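Local coordinates for protein alpha-14 giardin (Giardia lamblia, PDB 3CHJ) that binds calcium, probably binds phospholipid as a member of the annexin family, and may link the lipid bilayer to the underlying axoneme in a calcium-regulated way, at residues Leu85-Ile90 with Arg117-Leu122; Leu104-Leu109 with Asp229-Lys234. All blocks are in the same frame, centred on the assembly; numbering follows the deposited sequence.

Contact 1 of 2, residues Leu85-Ile90 with Arg117-Leu122; sequences LLCELI and REIRQL
Within the all-helical annexin fold, helices 82-94 and 113-127 meet through Leu-86, Cys-87 and Ile-90 on one side and Ile-119 and Leu-122 on the other. Ile-119 is the hub. A chi1 of 68° tucks its CG1 between the two backbone arms and leaves CG2 beside the N, which sends the two branches to different neighbours: CD1 reaches Ile-90 CD1 at 3.9 Å, while CG2 lies 4.1 Å from Leu-86 CD1, the leucine lying crosswise to the isoleucine. Both segments belong to an annexin repeat, and their axes, 9.7 Å apart at closest approach, are inclined at 63°, so the contact is concentrated around the Cys-87 and Ile-119 pair, whose CA atoms are 6.4 Å apart. The thiol of Cys-87 fills the angle between two residues one turn apart. SG sits 3.8 Å from Ile-119 CB and 3.9 Å from Leu-122 CG, behaving here as an apolar group. Leu-122 turns its CG anti to the backbone N (chi1 -176°), which brings CG and CD2 to that sulfur, and its CB touches SG as well. Ala-83 extends the apolar layer beside Ile-119 and Leu-122, and Tyr-123 touches Ile-90.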
# COMPACT_ATOMS: atom_id res chain seq x y z
N LEU A 85 8.14 -4.96 6.96
CA LEU A 85 8.16 -4.24 5.71
C LEU A 85 7.59 -2.82 5.91
O LEU A 85 8.22 -1.85 5.48
CB LEU A 85 7.39 -5.01 4.63
CG LEU A 85 7.21 -4.23 3.34
CD1 LEU A 85 8.55 -4.00 2.68
CD2 LEU A 85 6.24 -4.97 2.43
N LEU A 86 6.42 -2.71 6.56
CA LEU A 86 5.81 -1.38 6.75
C LEU A 86 6.72 -0.43 7.52
O LEU A 86 6.87 0.74 7.16
CB LEU A 86 4.45 -1.50 7.45
CG LEU A 86 3.41 -2.38 6.74
CD1 LEU A 86 2.15 -2.57 7.58
CD2 LEU A 86 3.05 -1.83 5.38
N CYS A 87 7.34 -0.94 8.60
CA CYS A 87 8.25 -0.11 9.38
C CYS A 87 9.47 0.31 8.56
O CYS A 87 9.90 1.46 8.61
CB CYS A 87 8.74 -0.86 10.63
SG CYS A 87 7.45 -1.06 11.86
N GLU A 88 10.04 -0.64 7.83
CA GLU A 88 11.21 -0.33 6.99
C GLU A 88 10.89 0.70 5.91
O GLU A 88 11.72 1.56 5.60
CB GLU A 88 11.80 -1.58 6.37
CG GLU A 88 12.34 -2.55 7.41
CD GLU A 88 12.90 -3.82 6.79
OE1 GLU A 88 12.95 -3.88 5.55
OE2 GLU A 88 13.29 -4.73 7.54
N LEU A 89 9.68 0.63 5.35
CA LEU A 89 9.28 1.62 4.34
C LEU A 89 9.15 3.02 4.96
O LEU A 89 9.60 3.99 4.37
CB LEU A 89 7.95 1.24 3.67
CG LEU A 89 8.03 -0.00 2.78
CD1 LEU A 89 6.62 -0.46 2.36
CD2 LEU A 89 8.87 0.29 1.53
N ILE A 90 8.54 3.11 6.14
CA ILE A 90 8.43 4.41 6.84
C ILE A 90 9.81 4.97 7.20
O ILE A 90 10.08 6.14 7.00
CB ILE A 90 7.55 4.29 8.09
CG1 ILE A 90 6.12 4.00 7.67
CG2 ILE A 90 7.65 5.55 8.96
CD1 ILE A 90 5.27 3.52 8.83
N ARG A 117 -1.55 -0.09 14.94
CA ARG A 117 -1.23 -0.29 16.36
C ARG A 117 0.03 -1.15 16.50
O ARG A 117 0.96 -0.83 17.25
CB ARG A 117 -2.41 -0.95 17.06
CG ARG A 117 -2.72 -0.42 18.46
CD ARG A 117 -4.02 -1.01 19.00
NE ARG A 117 -5.02 -1.17 17.94
CZ ARG A 117 -6.08 -1.97 17.99
NH1 ARG A 117 -6.31 -2.72 19.07
NH2 ARG A 117 -6.90 -2.03 16.96
N GLU A 118 0.09 -2.23 15.72
CA GLU A 118 1.21 -3.15 15.76
C GLU A 118 2.49 -2.45 15.32
O GLU A 118 3.55 -2.60 15.95
CB GLU A 118 0.92 -4.35 14.86
CG GLU A 118 2.06 -5.37 14.79
CD GLU A 118 1.77 -6.57 13.87
OE1 GLU A 118 0.91 -6.47 12.96
OE2 GLU A 118 2.44 -7.61 14.06
N ILE A 119 2.42 -1.66 14.26
CA ILE A 119 3.65 -1.04 13.78
C ILE A 119 4.13 0.14 14.62
O ILE A 119 5.30 0.44 14.59
CB ILE A 119 3.66 -0.74 12.25
CG1 ILE A 119 2.66 0.35 11.88
CG2 ILE A 119 3.45 -2.04 11.44
CD1 ILE A 119 2.84 0.89 10.46
N ARG A 120 3.24 0.80 15.38
CA ARG A 120 3.70 1.84 16.30
C ARG A 120 4.71 1.24 17.27
O ARG A 120 5.76 1.80 17.51
CB ARG A 120 2.56 2.43 17.13
CG ARG A 120 1.59 3.24 16.32
CD ARG A 120 0.46 3.68 17.25
NE ARG A 120 -0.56 4.35 16.47
CZ ARG A 120 -1.87 4.20 16.63
NH1 ARG A 120 -2.36 3.38 17.57
NH2 ARG A 120 -2.68 4.88 15.84
N GLN A 121 4.37 0.06 17.79
CA GLN A 121 5.22 -0.61 18.76
C GLN A 121 6.49 -1.18 18.12
O GLN A 121 7.62 -0.96 18.61
CB GLN A 121 4.40 -1.73 19.43
CG GLN A 121 3.23 -1.20 20.27
CD GLN A 121 2.34 -2.29 20.88
OE1 GLN A 121 1.11 -2.28 20.72
NE2 GLN A 121 2.95 -3.22 21.60
N LEU A 122 6.31 -1.85 16.98
CA LEU A 122 7.45 -2.43 16.26
C LEU A 122 8.42 -1.35 15.80
O LEU A 122 9.64 -1.53 15.88
CB LEU A 122 7.00 -3.30 15.08
CG LEU A 122 8.15 -4.00 14.37
CD1 LEU A 122 8.98 -4.92 15.31
CD2 LEU A 122 7.62 -4.80 13.18

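Contact 2 of 2, residues Leu104-Leu109 with Asp229-Lys234; sequences LVDVLL and DEYAFK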
# COMPACT_ATOMS: atom_id res chain seq x y z
N LEU A 104 4.87 7.58 2.59
CA LEU A 104 4.19 7.66 3.89
C LEU A 104 2.68 7.60 3.65
O LEU A 104 1.97 6.94 4.40
CB LEU A 104 4.60 8.95 4.61
CG LEU A 104 6.08 8.96 5.02
CD1 LEU A 104 6.41 10.30 5.73
CD2 LEU A 104 6.42 7.77 5.90
N VAL A 105 2.19 8.29 2.63
CA VAL A 105 0.76 8.22 2.27
C VAL A 105 0.35 6.80 1.86
O VAL A 105 -0.63 6.25 2.38
CB VAL A 105 0.43 9.26 1.19
CG1 VAL A 105 -1.00 9.07 0.60
CG2 VAL A 105 0.60 10.67 1.82
N ASP A 106 1.14 6.19 0.98
CA ASP A 106 0.82 4.85 0.48
C ASP A 106 0.73 3.85 1.61
O ASP A 106 -0.12 2.94 1.58
CB ASP A 106 1.90 4.36 -0.48
CG ASP A 106 1.86 5.03 -1.85
OD1 ASP A 106 0.87 5.75 -2.19
OD2 ASP A 106 2.84 4.81 -2.59
N VAL A 107 1.63 3.97 2.58
CA VAL A 107 1.71 3.00 3.67
C VAL A 107 0.60 3.24 4.67
O VAL A 107 -0.22 2.35 4.96
CB VAL A 107 3.08 3.04 4.37
CG1 VAL A 107 3.06 2.18 5.64
CG2 VAL A 107 4.18 2.58 3.41
N LEU A 108 0.54 4.44 5.21
CA LEU A 108 -0.32 4.68 6.37
C LEU A 108 -1.80 4.58 6.04
O LEU A 108 -2.59 4.22 6.92
CB LEU A 108 0.01 6.01 7.02
CG LEU A 108 1.34 5.95 7.77
CD1 LEU A 108 1.84 7.35 8.12
CD2 LEU A 108 1.18 5.09 9.05
N LEU A 109 -2.17 4.87 4.79
CA LEU A 109 -3.59 4.95 4.42
C LEU A 109 -4.15 3.63 3.89
O LEU A 109 -5.33 3.56 3.54
CB LEU A 109 -3.88 6.08 3.45
CG LEU A 109 -3.52 7.47 3.98
CD1 LEU A 109 -3.91 8.52 2.94
CD2 LEU A 109 -4.21 7.71 5.32
N ASP A 229 -2.89 15.93 -1.71
CA ASP A 229 -4.16 15.88 -0.96
C ASP A 229 -5.16 15.00 -1.69
O ASP A 229 -5.85 14.17 -1.07
CB ASP A 229 -4.85 17.25 -0.86
CG ASP A 229 -4.21 18.19 0.13
OD1 ASP A 229 -3.31 17.79 0.90
OD2 ASP A 229 -4.66 19.35 0.16
N GLU A 230 -5.31 15.23 -3.00
CA GLU A 230 -6.29 14.47 -3.78
C GLU A 230 -5.96 12.99 -3.84
O GLU A 230 -6.85 12.16 -3.65
CB GLU A 230 -6.39 15.06 -5.19
CG GLU A 230 -7.46 14.42 -6.01
CD GLU A 230 -7.55 14.97 -7.41
OE1 GLU A 230 -6.72 15.86 -7.76
OE2 GLU A 230 -8.43 14.51 -8.17
N TYR A 231 -4.70 12.65 -4.05
CA TYR A 231 -4.30 11.25 -4.07
C TYR A 231 -4.60 10.61 -2.70
O TYR A 231 -5.18 9.50 -2.63
CB TYR A 231 -2.80 11.15 -4.39
CG TYR A 231 -2.32 9.74 -4.31
CD1 TYR A 231 -2.51 8.85 -5.37
CD2 TYR A 231 -1.66 9.29 -3.18
CE1 TYR A 231 -2.07 7.51 -5.28
CE2 TYR A 231 -1.22 7.95 -3.07
CZ TYR A 231 -1.42 7.08 -4.14
OH TYR A 231 -0.98 5.77 -4.06
N ALA A 232 -4.22 11.30 -1.63
CA ALA A 232 -4.37 10.76 -0.27
C ALA A 232 -5.83 10.50 0.07
O ALA A 232 -6.16 9.43 0.56
CB ALA A 232 -3.75 11.68 0.74
N PHE A 233 -6.71 11.47 -0.19
CA PHE A 233 -8.13 11.25 0.15
C PHE A 233 -8.82 10.25 -0.76
O PHE A 233 -9.71 9.50 -0.31
CB PHE A 233 -8.88 12.58 0.25
CG PHE A 233 -8.64 13.29 1.55
CD1 PHE A 233 -9.56 13.16 2.60
CD2 PHE A 233 -7.51 14.06 1.74
CE1 PHE A 233 -9.35 13.80 3.84
CE2 PHE A 233 -7.28 14.71 2.97
CZ PHE A 233 -8.21 14.59 4.01
N LYS A 234 -8.41 10.20 -2.03
CA LYS A 234 -8.92 9.15 -2.92
C LYS A 234 -8.45 7.77 -2.42
O LYS A 234 -9.24 6.81 -2.39
CB LYS A 234 -8.43 9.36 -4.35
CG LYS A 234 -9.12 10.45 -5.12
CD LYS A 234 -8.48 10.57 -6.49
CE LYS A 234 -9.36 11.44 -7.37
NZ LYS A 234 -8.84 11.51 -8.77
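The Tyr-231 ring presents its edge to helix 101-108, with Asp-106 OD1 and Val-105 CG1 both lying near the ring plane. Its CG stands anti to the backbone N (chi1 176°), carrying the phenol across to the carboxylate, where OH donates a 2.6 Å hydrogen bond to Asp-106 OD1. The Asp-106 side chain runs roughly perpendicular to that of the tyrosine, the carboxylate and ring planes are 62° apart, and the hydroxyl approaches OD1 from above the carboxylate plane. Val-105 and Tyr-231 lie side by side, pointing opposite ways, with CG1 of the valine 3.8 Å from Tyr-231 CD2. The same methyl rests 3.8 Å from Ala-232 CB, and Leu-109 CD1 meets that CB at 3.9 Å, so the small alanine is touched by two branched side chains. Asp-106 OD2 forms salt bridges with Arg-264 and Arg-267, which would be expected to stabilise its buried negative charge. Arg-264 also makes a cation-pi contact with Tyr-231, whose hydroxyl is hydrogen-bonded to Ser-250 as well. Segments 104-108 and 229-234 run nearly parallel, their axes 9° apart; helices remote in sequence thus meet beside a buried Asp-Arg cluster, consistent with the polar centre known in annexins.

Both contacts are buried, yet contact 2 lies nearer the chain centre, about 9 Å from it to its own centre against 13 Å for contact 1; all five of its touching residues are buried, whereas Leu-122 of contact 1 is partly exposed. Contact 1 joins segments close in sequence at a steep angle and relies on apolar groups alone; contact 2 brings together nearly parallel segments 120 residues apart and adds a hydrogen bond to its packing. Their centres are about 17 Å apart, but they touch through helices 82-94 and 101-108: Ile-90 CG2 lies 4.0 Å from Leu-104 CD2, and Leu-86 and Leu-89 pack on Val-107. Arg-267 spans the same junction, touching Leu-89 while pairing with Asp-106.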